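Long-range contacts in uncharacterized protein (Bacteroides eggerthii, PDB 4FTD), which is of unknown function but joins a six-bladed beta-propeller to an immunoglobulin-like domain and may act in carbohydrate metabolism: residues Ser250-Glu255 with Asn301-Gly306; Asn258-Phe263 with Phe271-Ile276; Ala40-Asn45 with Arg97-Leu102. All coordinates share one frame; numbering follows the deposited sequence. Where two conformers were deposited one is given.

Interaction 1: Ser250-Glu255 with Asn301-Gly306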
loop_
_atom_site.group_PDB
_atom_site.type_symbol
_atom_site.label_atom_id
_atom_site.label_comp_id
_atom_site.label_asym_id
_atom_site.label_seq_id
_atom_site.Cartn_x
_atom_site.Cartn_y
_atom_site.Cartn_z
ATOM N N SER A 250 8.329 -1.631 15.888
ATOM C CA SER A 250 8.532 -1.580 14.409
ATOM C C SER A 250 9.659 -2.536 14.029
ATOM O O SER A 250 10.829 -2.271 14.263
ATOM C CB SER A 250 8.787 -0.174 13.940
ATOM O OG SER A 250 7.899 0.751 14.514
ATOM N N TYR A 251 9.260 -3.730 13.590
ATOM C CA TYR A 251 10.185 -4.752 13.170
ATOM C C TYR A 251 10.607 -4.464 11.727
ATOM O O TYR A 251 9.770 -4.472 10.835
ATOM C CB TYR A 251 9.510 -6.112 13.267
ATOM C CG TYR A 251 9.174 -6.589 14.661
ATOM C CD1 TYR A 251 7.977 -6.177 15.344
ATOM C CD2 TYR A 251 9.997 -7.551 15.286
ATOM C CE1 TYR A 251 7.708 -6.684 16.639
ATOM C CE2 TYR A 251 9.717 -8.048 16.560
ATOM C CZ TYR A 251 8.589 -7.659 17.227
ATOM O OH TYR A 251 8.374 -8.220 18.497
ATOM N N ASN A 252 11.893 -4.192 11.529
ATOM C CA ASN A 252 12.492 -3.929 10.218
ATOM C C ASN A 252 13.555 -5.019 9.956
ATOM O O ASN A 252 14.666 -4.893 10.368
ATOM C CB ASN A 252 13.155 -2.548 10.229
ATOM C CG ASN A 252 12.150 -1.432 10.354
ATOM O OD1 ASN A 252 11.546 -1.034 9.356
ATOM N ND2 ASN A 252 11.910 -0.981 11.570
ATOM N N ILE A 253 13.172 -6.124 9.347
ATOM C CA ILE A 253 14.080 -7.224 9.158
ATOM C C ILE A 253 14.011 -7.578 7.678
ATOM O O ILE A 253 12.941 -7.878 7.158
ATOM C CB ILE A 253 13.735 -8.400 10.055
ATOM C CG1 ILE A 253 13.728 -7.994 11.528
ATOM C CG2 ILE A 253 14.647 -9.573 9.765
ATOM C CD1 ILE A 253 13.119 -9.057 12.449
ATOM N N ASP A 254 15.160 -7.546 7.026
ATOM C CA ASP A 254 15.270 -7.755 5.577
ATOM C C ASP A 254 15.285 -9.243 5.219
ATOM O O ASP A 254 15.145 -10.101 6.092
ATOM C CB ASP A 254 16.459 -6.973 5.001
ATOM C CG ASP A 254 17.813 -7.548 5.361
ATOM O OD1 ASP A 254 17.961 -8.729 5.758
ATOM O OD2 ASP A 254 18.764 -6.759 5.234
ATOM N N GLU A 255 15.471 -9.556 3.941
ATOM C CA GLU A 255 15.340 -10.933 3.498
ATOM C C GLU A 255 16.457 -11.810 4.038
ATOM O O GLU A 255 16.269 -13.014 4.153
ATOM C CB GLU A 255 15.216 -11.025 1.978
ATOM C CG GLU A 255 16.482 -10.680 1.229
ATOM C CD GLU A 255 16.257 -10.581 -0.265
ATOM O OE1 GLU A 255 15.154 -10.950 -0.745
ATOM O OE2 GLU A 255 17.198 -10.139 -0.958
ATOM N N ASN A 301 5.624 4.600 15.206
ATOM C CA ASN A 301 6.340 3.607 14.458
ATOM C C ASN A 301 7.419 4.236 13.642
ATOM O O ASN A 301 7.298 5.371 13.242
ATOM C CB ASN A 301 5.416 2.888 13.467
ATOM C CG ASN A 301 4.333 2.021 14.119
ATOM O OD1 ASN A 301 3.198 2.435 14.174
ATOM N ND2 ASN A 301 4.687 0.816 14.596
ATOM N N VAL A 302 8.412 3.425 13.336
ATOM C CA VAL A 302 9.613 3.767 12.569
ATOM C C VAL A 302 9.880 2.615 11.573
ATOM O O VAL A 302 10.273 1.507 11.984
ATOM C CB VAL A 302 10.864 3.991 13.483
ATOM C CG1 VAL A 302 12.101 4.312 12.629
ATOM C CG2 VAL A 302 10.662 5.142 14.490
ATOM N N TYR A 303 9.680 2.865 10.279
ATOM C CA TYR A 303 9.826 1.840 9.244
ATOM C C TYR A 303 10.747 2.273 8.106
ATOM O O TYR A 303 10.647 3.388 7.551
ATOM C CB TYR A 303 8.459 1.392 8.660
ATOM C CG TYR A 303 7.656 0.500 9.591
ATOM C CD1 TYR A 303 8.096 -0.766 9.919
ATOM C CD2 TYR A 303 6.450 0.892 10.083
ATOM C CE1 TYR A 303 7.406 -1.583 10.793
ATOM C CE2 TYR A 303 5.745 0.106 10.953
ATOM C CZ TYR A 303 6.203 -1.145 11.296
ATOM O OH TYR A 303 5.465 -1.909 12.156
ATOM N N ARG A 304 11.674 1.374 7.798
ATOM C CA ARG A 304 12.684 1.552 6.757
ATOM C C ARG A 304 12.067 1.776 5.382
ATOM O O ARG A 304 11.125 1.130 5.026
ATOM C CB ARG A 304 13.594 0.328 6.709
ATOM C CG ARG A 304 14.865 0.509 5.904
ATOM C CD ARG A 304 15.808 -0.656 6.141
ATOM N NE ARG A 304 16.971 -0.546 5.277
ATOM C CZ ARG A 304 17.875 -1.504 5.063
ATOM N NH1 ARG A 304 17.776 -2.699 5.646
ATOM N NH2 ARG A 304 18.895 -1.268 4.236
ATOM N N VAL A 305 12.600 2.735 4.652
ATOM C CA VAL A 305 12.194 3.001 3.274
ATOM C C VAL A 305 12.989 2.073 2.368
ATOM O O VAL A 305 14.189 2.241 2.228
ATOM C CB VAL A 305 12.489 4.457 2.914
ATOM C CG1 VAL A 305 12.217 4.734 1.430
ATOM C CG2 VAL A 305 11.634 5.333 3.798
ATOM N N GLY A 306 12.331 1.076 1.791
ATOM C CA GLY A 306 12.989 0.159 0.861
ATOM C C GLY A 306 14.198 -0.528 1.462
ATOM O O GLY A 306 14.155 -0.949 2.619
HETATM O O HOH W 1 6.377 -4.280 12.758
HETATM O O HOH W 2 16.493 -4.072 7.563
#
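The ring of Y303 has the CB of S250 over one face, a CH-pi contact 4.0 Å from the CB to the ring centroid. At the edge of the same ring, near its plane, stand the carbonyl O of Y251 and the OD1 of N252. Water 1 also lies in plane there, 2.6 Å from Y303 OH, and accepts a bond from the backbone N of Y251. The guanidinium of R304, at the end of an extended chain, meets D254 OD2 at its edge, but at 4.2 Å from NH1 to OD2 this is only a pairing of opposite charges beyond salt-bridge range. Water 2 takes a bond from NH1, while T308 O receives NE and the backbone N of N258 holds the other D254 oxygen.

The carboxamide of N252 bridges the two strands with two bonds, and S250 OG adds two more. With CG of N252 anti to its own carbonyl carbon (chi1 -67°), the amide is carried across to strand 300-304, where both its ends find backbone partners. OD1 receives the N-H of R304 at 2.9 Å, almost straight at 175°, although this donor stands above the carbonyl plane of the amide. ND2 gives its hydrogen to V302 O at 3.0 Å, with the acceptor in the amide plane. With a leucine here, R304 N and V302 O would probably lose these partners, and the two strands would be less firmly tied. Two residues earlier, S250 OG accepts bonds from V302 N at 3.0 Å and from N301 ND2 at 3.2 Å.

Side chains thus do the joining between two nearly parallel strands, 250-253 and 300-304. Each is the edge strand of its own four-stranded antiparallel sheet, hydrogen-bonded on its other side to 259-264 and 311-315 respectively, as expected for the inner strands of adjacent propeller blades.

Interaction 2: Asn258-Phe263 with Phe271-Ile276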
loop_
_atom_site.group_PDB
_atom_site.type_symbol
_atom_site.label_atom_id
_atom_site.label_comp_id
_atom_site.label_asym_id
_atom_site.label_seq_id
_atom_site.Cartn_x
_atom_site.Cartn_y
_atom_site.Cartn_z
ATOM N N ASN A 258 18.358 -9.410 8.648
ATOM C CA ASN A 258 19.121 -8.294 9.197
ATOM C C ASN A 258 18.312 -7.023 9.280
ATOM O O ASN A 258 17.627 -6.659 8.324
ATOM C CB ASN A 258 20.330 -8.018 8.323
ATOM C CG ASN A 258 21.277 -9.180 8.287
ATOM O OD1 ASN A 258 21.387 -9.931 9.253
ATOM N ND2 ASN A 258 21.942 -9.361 7.166
ATOM N N GLY A 259 18.467 -6.333 10.404
ATOM C CA GLY A 259 17.884 -5.014 10.561
ATOM C C GLY A 259 17.802 -4.593 12.021
ATOM O O GLY A 259 18.692 -4.874 12.831
ATOM N N PHE A 260 16.713 -3.921 12.346
ATOM C CA PHE A 260 16.517 -3.313 13.678
ATOM C C PHE A 260 15.050 -3.429 14.067
ATOM O O PHE A 260 14.177 -3.305 13.219
ATOM C CB PHE A 260 16.797 -1.838 13.622
ATOM C CG PHE A 260 18.207 -1.506 13.301
ATOM C CD1 PHE A 260 19.205 -1.778 14.220
ATOM C CD2 PHE A 260 18.555 -0.960 12.057
ATOM C CE1 PHE A 260 20.549 -1.479 13.929
ATOM C CE2 PHE A 260 19.889 -0.669 11.757
ATOM C CZ PHE A 260 20.886 -0.931 12.691
ATOM N N ILE A 261 14.797 -3.594 15.351
ATOM C CA ILE A 261 13.473 -3.468 15.887
ATOM C C ILE A 261 13.484 -2.160 16.739
ATOM O O ILE A 261 14.333 -1.961 17.627
ATOM C CB ILE A 261 13.069 -4.658 16.730
ATOM C CG1 ILE A 261 13.357 -5.972 15.984
ATOM C CG2 ILE A 261 11.558 -4.519 17.103
ATOM C CD1 ILE A 261 13.459 -7.225 16.845
ATOM N N PHE A 262 12.525 -1.289 16.490
ATOM C CA PHE A 262 12.391 -0.054 17.244
ATOM C C PHE A 262 11.245 -0.209 18.247
ATOM O O PHE A 262 10.118 -0.515 17.840
ATOM C CB PHE A 262 12.075 1.107 16.323
ATOM C CG PHE A 262 13.207 1.481 15.378
ATOM C CD1 PHE A 262 13.293 0.915 14.110
ATOM C CD2 PHE A 262 14.117 2.457 15.731
ATOM C CE1 PHE A 262 14.287 1.298 13.239
ATOM C CE2 PHE A 262 15.154 2.796 14.877
ATOM C CZ PHE A 262 15.221 2.214 13.623
ATOM N N PHE A 263 11.519 0.124 19.506
ATOM C CA PHE A 263 10.531 0.018 20.576
ATOM C C PHE A 263 10.448 1.342 21.304
ATOM O O PHE A 263 11.376 1.715 22.033
ATOM C CB PHE A 263 10.915 -1.038 21.569
ATOM C CG PHE A 263 10.936 -2.454 21.052
ATOM C CD1 PHE A 263 9.775 -3.163 20.823
ATOM C CD2 PHE A 263 12.150 -3.100 20.889
ATOM C CE1 PHE A 263 9.828 -4.511 20.475
ATOM C CE2 PHE A 263 12.227 -4.412 20.568
ATOM C CZ PHE A 263 11.075 -5.134 20.366
ATOM N N PHE A 271 13.267 5.764 21.833
ATOM C CA PHE A 271 13.158 4.456 21.227
ATOM C C PHE A 271 14.394 3.660 21.601
ATOM O O PHE A 271 15.483 4.192 21.635
ATOM C CB PHE A 271 13.146 4.552 19.707
ATOM C CG PHE A 271 11.840 4.970 19.122
ATOM C CD1 PHE A 271 11.598 6.284 18.822
ATOM C CD2 PHE A 271 10.863 4.041 18.853
ATOM C CE1 PHE A 271 10.402 6.670 18.281
ATOM C CE2 PHE A 271 9.666 4.420 18.308
ATOM C CZ PHE A 271 9.434 5.737 18.017
ATOM N N LEU A 272 14.207 2.381 21.866
ATOM C CA LEU A 272 15.278 1.389 21.903
ATOM C C LEU A 272 15.377 0.879 20.479
ATOM O O LEU A 272 14.400 0.428 19.933
ATOM C CB LEU A 272 14.935 0.217 22.831
ATOM C CG LEU A 272 14.744 0.630 24.302
ATOM C CD1 LEU A 272 14.528 -0.608 25.176
ATOM C CD2 LEU A 272 15.904 1.498 24.828
ATOM N N LYS A 273 16.539 1.041 19.860
ATOM C CA LYS A 273 16.856 0.480 18.541
ATOM C C LYS A 273 17.627 -0.832 18.778
ATOM O O LYS A 273 18.788 -0.812 19.143
ATOM C CB LYS A 273 17.710 1.455 17.706
ATOM C CG LYS A 273 18.042 0.886 16.344
ATOM C CD LYS A 273 18.595 1.895 15.362
ATOM C CE LYS A 273 20.063 2.170 15.608
ATOM N NZ LYS A 273 20.696 2.578 14.338
ATOM N N VAL A 274 16.986 -1.954 18.531
ATOM C CA VAL A 274 17.529 -3.296 18.858
ATOM C C VAL A 274 18.024 -3.988 17.583
ATOM O O VAL A 274 17.228 -4.304 16.726
ATOM C CB VAL A 274 16.456 -4.133 19.530
ATOM C CG1 VAL A 274 16.984 -5.529 19.901
ATOM C CG2 VAL A 274 15.951 -3.423 20.795
ATOM N N PRO A 275 19.348 -4.190 17.431
ATOM C CA PRO A 275 19.791 -4.822 16.171
ATOM C C PRO A 275 19.549 -6.322 16.137
ATOM O O PRO A 275 19.648 -6.987 17.166
ATOM C CB PRO A 275 21.309 -4.559 16.129
ATOM C CG PRO A 275 21.553 -3.539 17.203
ATOM C CD PRO A 275 20.494 -3.777 18.255
ATOM N N ILE A 276 19.246 -6.824 14.943
ATOM C CA ILE A 276 19.002 -8.239 14.721
ATOM C C ILE A 276 19.752 -8.629 13.448
ATOM O O ILE A 276 19.796 -7.857 12.507
ATOM C CB ILE A 276 17.479 -8.568 14.702
ATOM C CG1 ILE A 276 17.250 -10.079 14.570
ATOM C CG2 ILE A 276 16.778 -7.906 13.569
ATOM C CD1 ILE A 276 15.918 -10.554 15.124
#
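V274 CG2 meets the ring of F263 at its edge, in plane, 3.8 Å from CD2, while CG2 of I261 lies over one face of that ring. L272 and I276 extend this apolar side of the sheet, with I276 CG2 lying 3.7 Å from the carbonyl O of G259. On the other side, the aliphatic chain of K273 runs between two phenylalanines. Its CG is 3.6 Å from F260 CD1, and its CD is 3.6 Å from F262 CE2, the chain running alongside the F262 side chain in the same direction. P275 packs its CB against the CE1 of F260.

A bend at chi3 (79°) brings the polar end of K273 over the F260 face, where NZ makes a cation-pi contact 4.2 Å from the ring centroid. A salt bridge to E325 completes the setting of this ammonium, and the two together are likely to fix where it lies.

Backbone bonds in three reciprocal pairs, G259 with I276, I261 with V274 and F263 with L272, hold the strands together. At G259 the backbone angles (phi 162°, psi -142°) would press any CB against the carbonyl O of N258. Six backbone bonds in antiparallel register make this a regular beta hairpin, forming the two middle strands of a four-stranded sheet of the kind that builds a propeller blade.

Interaction 3: Ala40-Asn45 with Arg97-Leu102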
loop_
_atom_site.group_PDB
_atom_site.type_symbol
_atom_site.label_atom_id
_atom_site.label_comp_id
_atom_site.label_asym_id
_atom_site.label_seq_id
_atom_site.Cartn_x
_atom_site.Cartn_y
_atom_site.Cartn_z
ATOM N N ALA A 40 -25.425 11.032 -35.567
ATOM C CA ALA A 40 -26.140 12.196 -35.022
ATOM C C ALA A 40 -25.137 13.294 -34.678
ATOM O O ALA A 40 -25.377 14.470 -34.969
ATOM C CB ALA A 40 -26.969 11.814 -33.793
ATOM N N LYS A 41 -24.001 12.894 -34.095
ATOM C CA LYS A 41 -22.938 13.835 -33.694
ATOM C C LYS A 41 -21.922 14.129 -34.809
ATOM O O LYS A 41 -21.096 15.036 -34.667
ATOM C CB LYS A 41 -22.218 13.303 -32.452
ATOM C CG LYS A 41 -23.135 13.242 -31.239
ATOM C CD LYS A 41 -22.498 12.515 -30.065
ATOM C CE LYS A 41 -23.511 12.367 -28.932
ATOM N NZ LYS A 41 -23.072 11.361 -27.929
ATOM N N LYS A 42 -22.001 13.373 -35.913
ATOM C CA LYS A 42 -21.077 13.525 -37.039
ATOM C C LYS A 42 -19.619 13.390 -36.545
ATOM O O LYS A 42 -18.781 14.246 -36.805
ATOM C CB LYS A 42 -21.294 14.869 -37.775
ATOM C CG LYS A 42 -22.741 15.254 -38.109
ATOM C CD LYS A 42 -23.430 14.376 -39.158
ATOM C CE LYS A 42 -24.928 14.688 -39.200
ATOM N NZ LYS A 42 -25.774 13.568 -39.701
ATOM N N THR A 43 -19.328 12.314 -35.817
ATOM C CA THR A 43 -17.968 12.049 -35.332
ATOM C C THR A 43 -17.535 10.651 -35.727
ATOM O O THR A 43 -18.363 9.757 -35.984
ATOM C CB THR A 43 -17.866 12.179 -33.792
ATOM O OG1 THR A 43 -18.684 11.169 -33.197
ATOM C CG2 THR A 43 -18.345 13.579 -33.308
ATOM N N ILE A 44 -16.223 10.480 -35.792
ATOM C CA ILE A 44 -15.613 9.203 -36.065
ATOM C C ILE A 44 -14.507 9.019 -35.029
ATOM O O ILE A 44 -13.689 9.914 -34.827
ATOM C CB ILE A 44 -14.999 9.116 -37.481
ATOM C CG1 ILE A 44 -16.027 9.455 -38.605
ATOM C CG2 ILE A 44 -14.394 7.718 -37.699
ATOM C CD1 ILE A 44 -15.405 9.836 -39.956
ATOM N N ASN A 45 -14.516 7.873 -34.363
ATOM C CA ASN A 45 -13.453 7.473 -33.430
ATOM C C ASN A 45 -12.865 6.112 -33.784
ATOM O O ASN A 45 -13.460 5.328 -34.507
ATOM C CB ASN A 45 -13.946 7.481 -31.966
ATOM C CG ASN A 45 -14.116 8.878 -31.452
ATOM O OD1 ASN A 45 -13.153 9.478 -31.005
ATOM N ND2 ASN A 45 -15.299 9.453 -31.649
ATOM N N ARG A 97 -24.053 17.559 -52.808
ATOM C CA ARG A 97 -24.209 17.576 -51.353
ATOM C C ARG A 97 -22.909 17.182 -50.786
ATOM O O ARG A 97 -22.145 16.495 -51.442
ATOM C CB ARG A 97 -25.235 16.539 -50.893
ATOM C CG ARG A 97 -26.606 16.739 -51.491
ATOM C CD ARG A 97 -27.631 15.769 -50.937
ATOM N NE ARG A 97 -28.775 16.559 -50.517
ATOM C CZ ARG A 97 -28.819 17.282 -49.398
ATOM N NH1 ARG A 97 -27.793 17.297 -48.542
ATOM N NH2 ARG A 97 -29.904 17.998 -49.130
ATOM N N TYR A 98 -22.664 17.573 -49.558
ATOM C CA TYR A 98 -21.474 17.156 -48.858
ATOM C C TYR A 98 -21.812 17.080 -47.371
ATOM O O TYR A 98 -22.780 17.690 -46.941
ATOM C CB TYR A 98 -20.300 18.102 -49.129
ATOM C CG TYR A 98 -20.390 19.427 -48.433
ATOM C CD1 TYR A 98 -21.109 20.488 -48.986
ATOM C CD2 TYR A 98 -19.773 19.619 -47.201
ATOM C CE1 TYR A 98 -21.209 21.722 -48.334
ATOM C CE2 TYR A 98 -19.880 20.844 -46.534
ATOM C CZ TYR A 98 -20.568 21.894 -47.114
ATOM O OH TYR A 98 -20.666 23.096 -46.427
ATOM N N LYS A 99 -20.995 16.355 -46.622
ATOM C CA LYS A 99 -21.191 16.189 -45.186
ATOM C C LYS A 99 -19.835 16.068 -44.542
ATOM O O LYS A 99 -18.987 15.312 -45.000
ATOM C CB LYS A 99 -22.036 14.949 -44.872
ATOM C CG LYS A 99 -22.365 14.781 -43.383
ATOM C CD LYS A 99 -23.242 13.570 -43.090
ATOM C CE LYS A 99 -24.711 13.806 -43.416
ATOM N NZ LYS A 99 -25.473 12.526 -43.384
ATOM N N ASP A 100 -19.634 16.828 -43.471
ATOM C CA ASP A 100 -18.372 16.822 -42.734
ATOM C C ASP A 100 -18.499 16.052 -41.405
ATOM O O ASP A 100 -19.414 16.280 -40.616
ATOM C CB ASP A 100 -17.923 18.245 -42.448
ATOM C CG ASP A 100 -17.354 18.972 -43.686
ATOM O OD1 ASP A 100 -17.111 18.339 -44.737
ATOM O OD2 ASP A 100 -17.118 20.204 -43.583
ATOM N N TYR A 101 -17.570 15.125 -41.189
ATOM C CA TYR A 101 -17.459 14.356 -39.954
ATOM C C TYR A 101 -16.166 14.811 -39.285
ATOM O O TYR A 101 -15.180 15.096 -39.969
ATOM C CB TYR A 101 -17.362 12.847 -40.283
ATOM C CG TYR A 101 -18.650 12.234 -40.794
ATOM C CD1 TYR A 101 -18.992 12.294 -42.149
ATOM C CD2 TYR A 101 -19.510 11.558 -39.940
ATOM C CE1 TYR A 101 -20.157 11.717 -42.623
ATOM C CE2 TYR A 101 -20.683 10.992 -40.413
ATOM C CZ TYR A 101 -20.992 11.073 -41.760
ATOM O OH TYR A 101 -22.149 10.516 -42.252
ATOM N N LEU A 102 -16.178 14.887 -37.958
ATOM C CA LEU A 102 -14.988 15.203 -37.169
ATOM C C LEU A 102 -14.345 13.877 -36.766
ATOM O O LEU A 102 -14.894 13.124 -35.944
ATOM C CB LEU A 102 -15.339 16.040 -35.930
ATOM C CG LEU A 102 -15.446 17.523 -36.226
ATOM C CD1 LEU A 102 -15.838 18.298 -34.960
ATOM C CD2 LEU A 102 -14.103 17.988 -36.793
#
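I44 and Y101 cross at about a right angle, the CD1 of I44 set against the CB of Y101 at 3.6 Å. I44 CG1 stands beside its own backbone N (chi1 -55°), which carries CD1 over to the root of the tyrosine. The Y101 ring turns an edge to the backbone N of T43, and its hydroxyl is held by E39 and by the N of L17.

K42 and K99 also cross nearly perpendicularly. Their CD atoms lie 4.0 Å apart and their NZ atoms 3.8 Å apart in the one of two deposited K42 conformers considered, so the detail at K42 is less certain. Both ammonium groups form salt bridges to the same E39 carboxylate oxygen, which probably offsets the closeness of their like charges.

The main chains make a short parallel pairing: L102 N donates to K42 O at 2.9 Å, and I44 N to L102 O at 3.0 Å. K42, at positive phi, and T43 both face D38 in a G1 beta bulge. Strand 43-45 lies between 98-106, to which it runs parallel, and the antiparallel strand 31-38, within the immunoglobulin-like domain; I44 also reaches strand 17-22, and L102 strand 85-93.

Interactions 1 and 2 are adjoining parts of one propeller region, their centres about 9 Å apart. Strands 250-253 and 259-264 are neighbours in the same sheet, tied by probable hydrogen bonds from S250 N to F262 O (2.9 Å) and from N252 N to F260 O (3.0 Å). Interaction 2 pairs the two middle strands of the blade, whereas interaction 1 ties its edge strand to the next sheet; N252 ND2 packs on F262 CD1 at 3.5 Å. Interaction 3 belongs to the separate immunoglobulin-like domain: its centre lies about 60 Å from that of interaction 1 and 68 Å from that of interaction 2, and the nearest atoms are about 41 Å and 52 Å away.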